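Local structure of papain-like cysteine protease (3MTV) at residues S20-G25 against P50-V55; H46-P51 against Y77-A82; L95-P100 against N133-V138; P144-Y149 against F171-R176. The protein is the nsp1-beta piece of an arterivirus polyprotein, a papain-like cysteine protease and metal-dependent nuclease, which probably helps suppress host gene expression and innate defences. One frame throughout, in Å; residues are numbered along the deposited sequence.

Interaction 1: residues S20-G25 against P50-V55; sequences SWAPRG and PPHHVV
Over one face of the Trp21 indole lies Pro51, its CA 3.7 Å from the centroid of the five-membered ring and 19° off the normal, a CH-pi contact. Pro51 CB covers one face of the His52 imidazole, and Pro51 O meets the edge of the His53 ring in its plane. His52 and His53 belong to a type II beta turn, Pro50 to His53, which packs against Trp21 on strand 18-23 of the N-terminal antiparallel sheet. Proline suits the second turn position, where its ring holds phi at -56°; His52 takes the positive phi of the third. Trp21 and Pro51 run side by side, CZ2 of the former 3.6 Å from CG of the latter. The side chains of His52 and Pro23 cross at about a right angle, with His52 CE1 3.7 Å from Pro23 CD. Both nitrogens of His52 are hydrogen-bonded to the second subunit, ND1 to Tyr13 OH of that subunit and NE2 to its Arg24 O. Ser155 takes His53 NE2. His53 ND1 bonds Pro51 O at 3.0 Å from above the carbonyl plane. Across the segments, His52 N reaches Trp21 O at 2.9 Å in a weak, bent hydrogen bond of 129°.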
# COMPACT_ATOMS: atom_id res chain seq x y z
N SER A 20 -0.24 7.46 2.40
CA SER A 20 0.82 6.48 2.19
C SER A 20 1.10 6.41 0.71
O SER A 20 0.26 6.65 -0.07
CB SER A 20 0.38 5.09 2.66
OG SER A 20 0.94 4.05 1.81
N TRP A 21 2.25 5.99 0.28
CA TRP A 21 2.21 5.66 -1.12
C TRP A 21 2.80 4.28 -1.37
O TRP A 21 3.42 3.78 -0.51
CB TRP A 21 3.00 6.67 -1.91
CG TRP A 21 4.53 6.64 -1.74
CD1 TRP A 21 5.24 7.21 -0.70
CD2 TRP A 21 5.52 6.06 -2.60
NE1 TRP A 21 6.61 7.02 -0.88
CE2 TRP A 21 6.81 6.36 -2.04
CE3 TRP A 21 5.46 5.34 -3.79
CZ2 TRP A 21 8.02 5.94 -2.59
CZ3 TRP A 21 6.69 4.94 -4.41
CH2 TRP A 21 7.94 5.23 -3.78
N ALA A 22 2.70 3.76 -2.58
CA ALA A 22 3.18 2.43 -2.87
C ALA A 22 3.39 2.34 -4.35
O ALA A 22 2.81 3.13 -5.08
CB ALA A 22 2.15 1.45 -2.42
N PRO A 23 4.19 1.35 -4.83
CA PRO A 23 4.37 1.28 -6.29
C PRO A 23 3.09 0.76 -6.98
O PRO A 23 2.23 0.27 -6.24
CB PRO A 23 5.60 0.37 -6.50
CG PRO A 23 6.24 0.32 -5.22
CD PRO A 23 5.16 0.51 -4.13
N ARG A 24 2.95 0.92 -8.31
CA ARG A 24 1.66 0.93 -8.99
C ARG A 24 1.44 -0.54 -9.03
O ARG A 24 0.48 -1.10 -8.41
CB ARG A 24 1.76 1.57 -10.40
CG ARG A 24 0.57 1.45 -11.41
CD ARG A 24 0.91 2.32 -12.72
NE ARG A 24 0.28 1.85 -13.99
CZ ARG A 24 -0.66 2.49 -14.77
NH1 ARG A 24 -1.19 3.76 -14.50
NH2 ARG A 24 -1.08 1.82 -15.90
N GLY A 25 2.42 -1.18 -9.64
CA GLY A 25 2.20 -2.50 -10.15
C GLY A 25 2.26 -2.50 -11.66
O GLY A 25 2.80 -1.57 -12.29
N PRO A 50 9.52 7.15 2.18
CA PRO A 50 9.61 5.91 1.40
C PRO A 50 8.23 5.20 1.36
O PRO A 50 7.39 5.39 2.28
CB PRO A 50 10.62 5.11 2.24
CG PRO A 50 10.31 5.58 3.72
CD PRO A 50 10.00 7.00 3.60
N PRO A 51 8.03 4.27 0.41
CA PRO A 51 6.76 3.61 0.18
C PRO A 51 6.32 2.95 1.45
O PRO A 51 7.13 2.60 2.18
CB PRO A 51 7.13 2.57 -0.78
CG PRO A 51 8.59 2.73 -1.17
CD PRO A 51 9.14 3.44 -0.07
N HIS A 52 5.05 2.95 1.79
CA HIS A 52 4.49 1.94 2.67
C HIS A 52 4.63 2.46 4.00
O HIS A 52 4.20 1.79 4.99
CB HIS A 52 5.17 0.54 2.60
CG HIS A 52 5.26 -0.09 1.21
ND1 HIS A 52 4.15 -0.37 0.40
CD2 HIS A 52 6.34 -0.52 0.50
CE1 HIS A 52 4.57 -0.92 -0.73
NE2 HIS A 52 5.90 -1.05 -0.69
N HIS A 53 5.19 3.67 4.08
CA HIS A 53 4.98 4.31 5.37
C HIS A 53 3.93 5.35 5.33
O HIS A 53 3.85 6.08 4.37
CB HIS A 53 6.21 4.91 6.00
CG HIS A 53 7.39 3.99 6.05
ND1 HIS A 53 7.92 3.39 4.93
CD2 HIS A 53 8.16 3.61 7.10
CE1 HIS A 53 8.97 2.68 5.29
NE2 HIS A 53 9.13 2.81 6.59
N VAL A 54 3.18 5.37 6.43
CA VAL A 54 2.07 6.23 6.69
C VAL A 54 2.49 7.48 7.48
O VAL A 54 3.27 7.42 8.46
CB VAL A 54 1.06 5.37 7.49
CG1 VAL A 54 0.47 6.08 8.60
CG2 VAL A 54 -0.04 4.79 6.50
N VAL A 55 1.95 8.62 7.10
CA VAL A 55 2.33 9.94 7.66
C VAL A 55 1.16 10.93 7.86
O VAL A 55 0.28 11.00 7.03
CB VAL A 55 3.33 10.68 6.72
CG1 VAL A 55 4.37 9.80 6.23
CG2 VAL A 55 2.69 11.15 5.52

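Interaction 2: residues H46-P51 against Y77-A82; sequences HTSFPP and YGCLPA
Ser48 and Leu80 meet through carbon: the CD1 methyl of Leu80 rests 3.4 Å from Ser48 CB, with Ser48 OG close by at 3.7 Å from the same methyl. That methyl also approaches the far end of Phe49, whose CZ lies 4.4 Å from Leu80 CD1, so one branch of the leucine touches two successive residues. Thr47, the residue just before Ser48, turns its methyl rather than its hydroxyl to the contact. Thr47 CG2 sits anti to its backbone N and comes within 4.2 Å of Gly78 CA and equally of Cys79 SG. Gly78 carries no side chain, and its backbone is met directly; Ser48 and Gly78 have their CA atoms 5.5 Å apart. These contacts set the last turn of helix 39-48 and the residue that leaves it, Phe49, against the end of the weakly bonded strand 77-78 and the loop residues Cys79 and Leu80 that follow it; that strand is one half of a small two-stranded antiparallel sheet with strand 68-69. A serine fits the helix here because its hydroxyl can fold back: Ser48 OG, with chi1 at 46° placing it between the backbone N and the carbonyl carbon, is hydrogen-bonded to Arg44 O one turn earlier, leaving CB to face the leucine. Farther out, Phe60 meets the Phe49 ring edge-to-face, and backbone bonds from Gly78 to Gly68 and from Leu80 to Val69 position the 77-82 segment. The helix end is tied to the same neighbourhood, since Ser48 bonds by its backbone to Met71 and Thr47 O accepts from Ser70 OG.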
# COMPACT_ATOMS: atom_id res chain seq x y z
N HIS A 46 5.45 11.54 -2.28
CA HIS A 46 6.23 10.55 -3.03
C HIS A 46 7.63 10.99 -3.11
O HIS A 46 8.49 10.17 -3.10
CB HIS A 46 5.59 10.42 -4.38
CG HIS A 46 6.40 9.74 -5.42
ND1 HIS A 46 6.33 8.38 -5.63
CD2 HIS A 46 7.21 10.23 -6.39
CE1 HIS A 46 7.07 8.05 -6.67
NE2 HIS A 46 7.62 9.16 -7.15
N THR A 47 7.85 12.29 -3.18
CA THR A 47 9.19 12.83 -3.31
C THR A 47 9.96 12.67 -2.02
O THR A 47 11.17 12.33 -2.00
CB THR A 47 9.18 14.29 -3.83
OG1 THR A 47 9.21 14.22 -5.27
CG2 THR A 47 10.45 14.96 -3.44
N SER A 48 9.30 12.86 -0.90
CA SER A 48 10.14 12.82 0.27
C SER A 48 10.15 11.59 1.20
O SER A 48 11.10 11.33 1.93
CB SER A 48 10.06 14.17 0.99
OG SER A 48 8.74 14.52 1.05
N PHE A 49 9.14 10.74 1.14
CA PHE A 49 9.14 9.53 2.00
C PHE A 49 9.35 8.19 1.37
O PHE A 49 9.47 8.10 0.16
CB PHE A 49 7.89 9.47 2.77
CG PHE A 49 7.66 10.66 3.55
CD1 PHE A 49 7.01 11.74 3.01
CD2 PHE A 49 8.17 10.76 4.82
CE1 PHE A 49 6.82 12.89 3.75
CE2 PHE A 49 7.94 11.91 5.58
CZ PHE A 49 7.25 12.97 5.03
N PRO A 50 9.52 7.15 2.18
CA PRO A 50 9.61 5.91 1.40
C PRO A 50 8.23 5.20 1.36
O PRO A 50 7.39 5.39 2.28
CB PRO A 50 10.62 5.11 2.24
CG PRO A 50 10.31 5.58 3.72
CD PRO A 50 10.00 7.00 3.60
N PRO A 51 8.03 4.27 0.41
CA PRO A 51 6.76 3.61 0.18
C PRO A 51 6.32 2.95 1.45
O PRO A 51 7.13 2.60 2.18
CB PRO A 51 7.13 2.57 -0.78
CG PRO A 51 8.59 2.73 -1.17
CD PRO A 51 9.14 3.44 -0.07
N TYR A 77 17.67 15.43 -3.55
CA TYR A 77 17.05 16.67 -3.11
C TYR A 77 15.64 16.43 -2.93
O TYR A 77 15.04 15.87 -3.87
CB TYR A 77 17.12 17.75 -4.19
CG TYR A 77 18.50 17.95 -4.68
CD1 TYR A 77 18.95 17.23 -5.79
CD2 TYR A 77 19.40 18.79 -3.99
CE1 TYR A 77 20.26 17.35 -6.24
CE2 TYR A 77 20.73 18.94 -4.43
CZ TYR A 77 21.15 18.21 -5.55
OH TYR A 77 22.46 18.33 -6.01
N GLY A 78 15.07 16.93 -1.82
CA GLY A 78 13.68 16.68 -1.43
C GLY A 78 12.99 18.00 -1.20
O GLY A 78 13.11 18.87 -2.07
N CYS A 79 12.32 18.17 -0.06
CA CYS A 79 11.58 19.41 0.28
C CYS A 79 11.32 19.36 1.74
O CYS A 79 10.35 19.88 2.39
CB CYS A 79 10.25 19.61 -0.46
SG CYS A 79 9.18 18.26 -1.11
N LEU A 80 12.24 18.68 2.32
CA LEU A 80 12.14 18.72 3.71
C LEU A 80 13.28 19.56 4.22
O LEU A 80 14.47 19.44 3.76
CB LEU A 80 12.16 17.31 4.21
CG LEU A 80 10.75 16.87 4.49
CD1 LEU A 80 10.74 15.49 4.02
CD2 LEU A 80 10.36 17.01 6.00
N PRO A 81 12.90 20.43 5.15
CA PRO A 81 13.82 21.11 6.03
C PRO A 81 14.69 20.02 6.65
O PRO A 81 14.18 19.22 7.50
CB PRO A 81 12.91 21.67 7.17
CG PRO A 81 11.60 20.99 7.03
CD PRO A 81 11.66 20.04 5.84
N ALA A 82 15.97 19.98 6.28
CA ALA A 82 16.87 19.15 7.13
C ALA A 82 16.85 19.34 8.68
O ALA A 82 16.96 18.34 9.34
CB ALA A 82 18.16 19.11 6.62

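Interaction 3: residues L95-P100 against N133-V138; sequences LDSLPP and NGLRAV
Leu98 and Leu135 each carry CG beside the backbone N and opposite the carbonyl carbon, with chi1 at -28° and -47°, and these torsions, that of Leu98 well off the staggered value, bring the two side chains toward one another. They meet tip to tip, Leu98 CD2 standing 3.6 Å from Leu135 CD1. A third leucine joins from the side: Leu95 slants across Leu135, and its CD2 lies 4.0 Å from the same CD1 methyl, so that branch touches two leucines. The other branch, CD2, faces Ser97, whose OG is 3.7 Å away. Leu98 also crosses Asn133 at about a right angle, its CD1 lying 3.9 Å from Asn133 CB while its CD2 rests 3.6 Å from the carbonyl Asn133 O. The leucines of 95-100 can act together because this loop coils back on itself, Leu98 N bonding Leu95 O at 3.3 Å. It then runs into helix 100-112, with Pro99 at the N-cap. On the other side Gly134, with positive phi, is the C-prime residue of a Schellman motif that ends helix 124-131 and releases the chain into strand 135-139. The contact therefore joins the entry to one helix and the exit from another within the papain-like domain; the side chain of Leu95 is about 11 Å from that of Cys90, the probable active-site cysteine. Branched leucines suit such a junction, as each offers two methyls that can fit different neighbours. Contact between methyl groups has little directionality, which suggests that their fit, partly shielded from solvent, matters more here than polar bonding.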
# COMPACT_ATOMS: atom_id res chain seq x y z
N LEU A 95 28.82 5.55 21.48
CA LEU A 95 30.23 5.42 21.69
C LEU A 95 30.70 6.53 22.55
O LEU A 95 31.86 6.98 22.40
CB LEU A 95 30.93 5.56 20.38
CG LEU A 95 30.53 4.39 19.43
CD1 LEU A 95 31.00 4.59 18.00
CD2 LEU A 95 30.88 2.94 19.87
N ASP A 96 29.80 6.98 23.43
CA ASP A 96 30.09 8.18 24.16
C ASP A 96 31.15 7.97 25.20
O ASP A 96 32.02 8.80 25.39
CB ASP A 96 28.85 8.85 24.69
CG ASP A 96 28.38 9.98 23.73
OD1 ASP A 96 27.34 10.63 24.13
OD2 ASP A 96 29.06 10.19 22.60
N SER A 97 31.16 6.77 25.71
CA SER A 97 32.03 6.43 26.76
C SER A 97 33.44 6.24 26.22
O SER A 97 34.39 6.38 26.96
CB SER A 97 31.50 5.17 27.37
OG SER A 97 32.31 4.09 26.99
N LEU A 98 33.65 5.98 24.94
CA LEU A 98 35.08 5.91 24.58
C LEU A 98 35.90 7.20 24.49
O LEU A 98 35.44 8.35 24.44
CB LEU A 98 35.33 5.06 23.33
CG LEU A 98 34.32 3.92 23.01
CD1 LEU A 98 34.43 3.53 21.61
CD2 LEU A 98 34.40 2.62 23.79
N PRO A 99 37.16 7.00 24.45
CA PRO A 99 37.98 8.19 24.26
C PRO A 99 37.71 8.72 22.90
O PRO A 99 37.42 8.03 21.95
CB PRO A 99 39.43 7.63 24.28
CG PRO A 99 39.30 6.18 24.91
CD PRO A 99 37.92 5.73 24.58
N PRO A 100 37.92 9.98 22.78
CA PRO A 100 37.76 10.84 21.62
C PRO A 100 38.43 10.26 20.42
O PRO A 100 37.73 10.13 19.42
CB PRO A 100 38.48 12.11 22.02
CG PRO A 100 38.67 12.06 23.48
CD PRO A 100 38.51 10.66 23.94
N ASN A 133 34.54 -2.76 20.82
CA ASN A 133 35.04 -1.66 21.61
C ASN A 133 34.88 -1.85 23.10
O ASN A 133 35.15 -0.90 23.91
CB ASN A 133 34.50 -0.35 21.07
CG ASN A 133 35.37 0.17 19.96
OD1 ASN A 133 34.90 0.16 18.87
ND2 ASN A 133 36.66 0.55 20.22
N GLY A 134 34.49 -3.10 23.45
CA GLY A 134 34.28 -3.58 24.81
C GLY A 134 32.93 -3.11 25.24
O GLY A 134 32.55 -3.20 26.38
N LEU A 135 32.14 -2.58 24.35
CA LEU A 135 30.85 -2.33 24.86
C LEU A 135 29.92 -3.44 24.51
O LEU A 135 30.28 -4.51 23.90
CB LEU A 135 30.28 -1.01 24.38
CG LEU A 135 31.27 0.15 24.50
CD1 LEU A 135 31.08 1.17 23.45
CD2 LEU A 135 31.19 0.76 25.87
N ARG A 136 28.73 -3.15 25.00
CA ARG A 136 27.58 -4.00 25.07
C ARG A 136 26.32 -3.16 25.36
O ARG A 136 26.34 -2.21 26.17
CB ARG A 136 27.77 -5.01 26.19
CG ARG A 136 26.81 -4.97 27.30
CD ARG A 136 26.95 -6.22 28.13
NE ARG A 136 26.84 -6.10 29.59
CZ ARG A 136 27.43 -6.95 30.43
NH1 ARG A 136 28.18 -7.93 29.95
NH2 ARG A 136 27.28 -6.82 31.75
N ALA A 137 25.22 -3.47 24.67
CA ALA A 137 23.98 -2.69 24.85
C ALA A 137 22.90 -3.56 25.31
O ALA A 137 22.66 -4.63 24.72
CB ALA A 137 23.47 -2.03 23.59
N VAL A 138 22.21 -3.07 26.35
CA VAL A 138 21.29 -3.91 27.08
C VAL A 138 20.01 -3.23 27.22
O VAL A 138 19.92 -2.03 27.55
CB VAL A 138 21.67 -4.22 28.52
CG1 VAL A 138 20.75 -5.35 29.03
CG2 VAL A 138 23.12 -4.57 28.68

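Interaction 4: residues P144-Y149 against F171-R176; sequences PIVIQY and FEDLLR
Tyr149 lays its ring over the start of the Glu172 side chain: Glu172 CB sits 3.7 Å from the ring centroid, over the face, and Leu174 CG comes in at the ring's edge, 3.8 Å from Tyr149 CD1. With chi1 at 60° the ring stands between its own backbone N and carbonyl carbon, which swings it across the neighbouring strand. A flat, broad side chain suits this place, since one face can cover the aliphatic root of a glutamate whose bent chain carries its carboxylate elsewhere. Beneath, the backbones pair antiparallel. Tyr149 N bonds Glu172 O at 3.2 Å, and Ile147 N bonds Leu175 O at 2.6 Å, nearly along the C=O axis. Between them the register slips by one residue in a classic beta bulge: Ile147 O receives Leu174 N at 2.7 Å and also, weakly, Leu175 N at 3.3 Å. Two successive leucines thus oppose one isoleucine, and Ile147 CG1 runs beside Leu175 with 3.8 Å to its CD1. The short segments 145-149 and 171-176 make 131° between their N-to-C directions, a marked twist away from straight antiparallel. Arg176, at the far end, bonds Thr141 O through NH2. At the other end Phe171 points toward 144-149, its CD2 3.4 Å from Tyr149 O, and its ring meets those of Phe150 and His159 and touches Pro86. Strand 145-150 is itself bonded to strand 158-162, which bears His159, the probable active-site histidine. The bulged pair belongs to the beta-sheet half of the papain-like fold, and Phe171 brings it to the edge of the probable protease active site.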
# COMPACT_ATOMS: atom_id res chain seq x y z
N PRO A 144 18.28 5.34 29.39
CA PRO A 144 18.65 6.72 28.98
C PRO A 144 18.28 6.95 27.57
O PRO A 144 18.10 8.10 27.08
CB PRO A 144 20.20 6.73 28.98
CG PRO A 144 20.66 5.44 29.62
CD PRO A 144 19.48 4.48 29.60
N ILE A 145 18.25 5.81 26.91
CA ILE A 145 18.16 5.76 25.45
C ILE A 145 16.99 5.01 24.91
O ILE A 145 16.75 3.76 25.23
CB ILE A 145 19.32 5.04 24.76
CG1 ILE A 145 20.62 5.23 25.46
CG2 ILE A 145 19.63 5.72 23.48
CD1 ILE A 145 21.63 5.47 24.44
N VAL A 146 16.36 5.79 24.01
CA VAL A 146 15.27 5.36 23.19
C VAL A 146 15.66 4.94 21.82
O VAL A 146 16.27 5.72 21.03
CB VAL A 146 14.28 6.45 22.87
CG1 VAL A 146 12.97 5.83 22.96
CG2 VAL A 146 14.40 7.61 23.80
N ILE A 147 15.19 3.74 21.53
CA ILE A 147 15.21 3.27 20.17
C ILE A 147 13.92 3.60 19.45
O ILE A 147 12.84 3.36 19.99
CB ILE A 147 15.36 1.76 20.12
CG1 ILE A 147 16.54 1.30 20.93
CG2 ILE A 147 15.70 1.36 18.72
CD1 ILE A 147 17.82 1.90 20.36
N GLN A 148 14.03 4.15 18.25
CA GLN A 148 12.84 4.52 17.45
C GLN A 148 12.81 4.10 16.02
O GLN A 148 13.84 3.84 15.36
CB GLN A 148 12.59 6.01 17.44
CG GLN A 148 12.81 6.59 18.78
CD GLN A 148 12.27 7.93 18.85
OE1 GLN A 148 11.30 8.17 19.60
NE2 GLN A 148 12.86 8.87 18.06
N TYR A 149 11.58 4.08 15.54
CA TYR A 149 11.34 3.70 14.18
C TYR A 149 10.53 4.79 13.64
O TYR A 149 9.85 5.59 14.30
CB TYR A 149 10.55 2.41 14.06
CG TYR A 149 9.18 2.43 14.71
CD1 TYR A 149 9.02 1.93 15.97
CD2 TYR A 149 8.05 2.95 14.05
CE1 TYR A 149 7.82 1.92 16.60
CE2 TYR A 149 6.81 2.95 14.66
CZ TYR A 149 6.71 2.43 15.96
OH TYR A 149 5.55 2.39 16.69
N PHE A 171 8.58 9.84 14.27
CA PHE A 171 9.25 8.82 15.01
C PHE A 171 8.59 8.47 16.33
O PHE A 171 7.98 9.29 17.07
CB PHE A 171 10.70 9.17 15.26
CG PHE A 171 11.54 9.13 14.03
CD1 PHE A 171 11.63 10.20 13.24
CD2 PHE A 171 12.26 7.96 13.69
CE1 PHE A 171 12.49 10.12 12.04
CE2 PHE A 171 13.05 7.87 12.53
CZ PHE A 171 13.20 8.94 11.71
N GLU A 172 8.80 7.23 16.65
CA GLU A 172 7.92 6.55 17.51
C GLU A 172 8.73 5.60 18.37
O GLU A 172 9.49 4.78 17.90
CB GLU A 172 7.03 5.79 16.56
CG GLU A 172 6.48 6.72 15.46
CD GLU A 172 5.18 7.45 15.94
OE1 GLU A 172 4.77 6.91 17.02
OE2 GLU A 172 4.63 8.47 15.29
N ASP A 173 8.59 5.77 19.65
CA ASP A 173 9.46 5.13 20.59
C ASP A 173 9.19 3.67 20.44
O ASP A 173 8.11 3.22 20.61
CB ASP A 173 9.06 5.53 22.03
CG ASP A 173 9.46 6.95 22.40
OD1 ASP A 173 9.52 7.12 23.63
OD2 ASP A 173 9.69 7.89 21.57
N LEU A 174 10.22 2.92 20.22
CA LEU A 174 10.15 1.48 20.24
C LEU A 174 10.52 0.85 21.56
O LEU A 174 9.67 0.22 22.18
CB LEU A 174 11.20 1.00 19.31
CG LEU A 174 10.79 -0.23 18.56
CD1 LEU A 174 12.01 -1.04 18.35
CD2 LEU A 174 9.82 -1.02 19.34
N LEU A 175 11.81 0.88 21.95
CA LEU A 175 12.24 0.61 23.38
C LEU A 175 13.41 1.32 23.92
O LEU A 175 13.96 2.30 23.28
CB LEU A 175 12.54 -0.82 23.74
CG LEU A 175 13.30 -1.54 22.63
CD1 LEU A 175 14.77 -1.57 22.72
CD2 LEU A 175 12.84 -2.96 22.55
N ARG A 176 13.77 0.83 25.12
CA ARG A 176 14.69 1.60 25.96
C ARG A 176 15.76 0.72 26.30
O ARG A 176 15.51 -0.47 26.58
CB ARG A 176 14.04 2.28 27.17
CG ARG A 176 13.28 3.62 26.69
CD ARG A 176 12.84 4.56 27.83
NE ARG A 176 12.91 3.90 29.15
CZ ARG A 176 12.96 4.57 30.29
NH1 ARG A 176 12.96 5.90 30.30
NH2 ARG A 176 13.02 3.91 31.42

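Overall arrangement
From the N terminus, interaction 1 comes first, closing the loop from strand 18-23 through helix 39-48 to the turn at 50-55. Interaction 2 begins on the stretch where interaction 1 ends, 46-51 running into 50-55, and closes farther on at 77-82, so the two overlap; they share Pro50 and Pro51 and touch through Trp21 and the Phe49 carbonyl. Together they tie the N-terminal sheet to the small sheet of strands 68-69 and 77-78. Interactions 3 and 4 then follow in series. Interaction 3 closes a loop containing two helices, and interaction 4 a shorter one containing strand 158-162. Both reach the five-stranded sheet, where strands 135-139 and 171-181 are neighbours. Interactions 1 and 3 lie about 37 Å apart between centres.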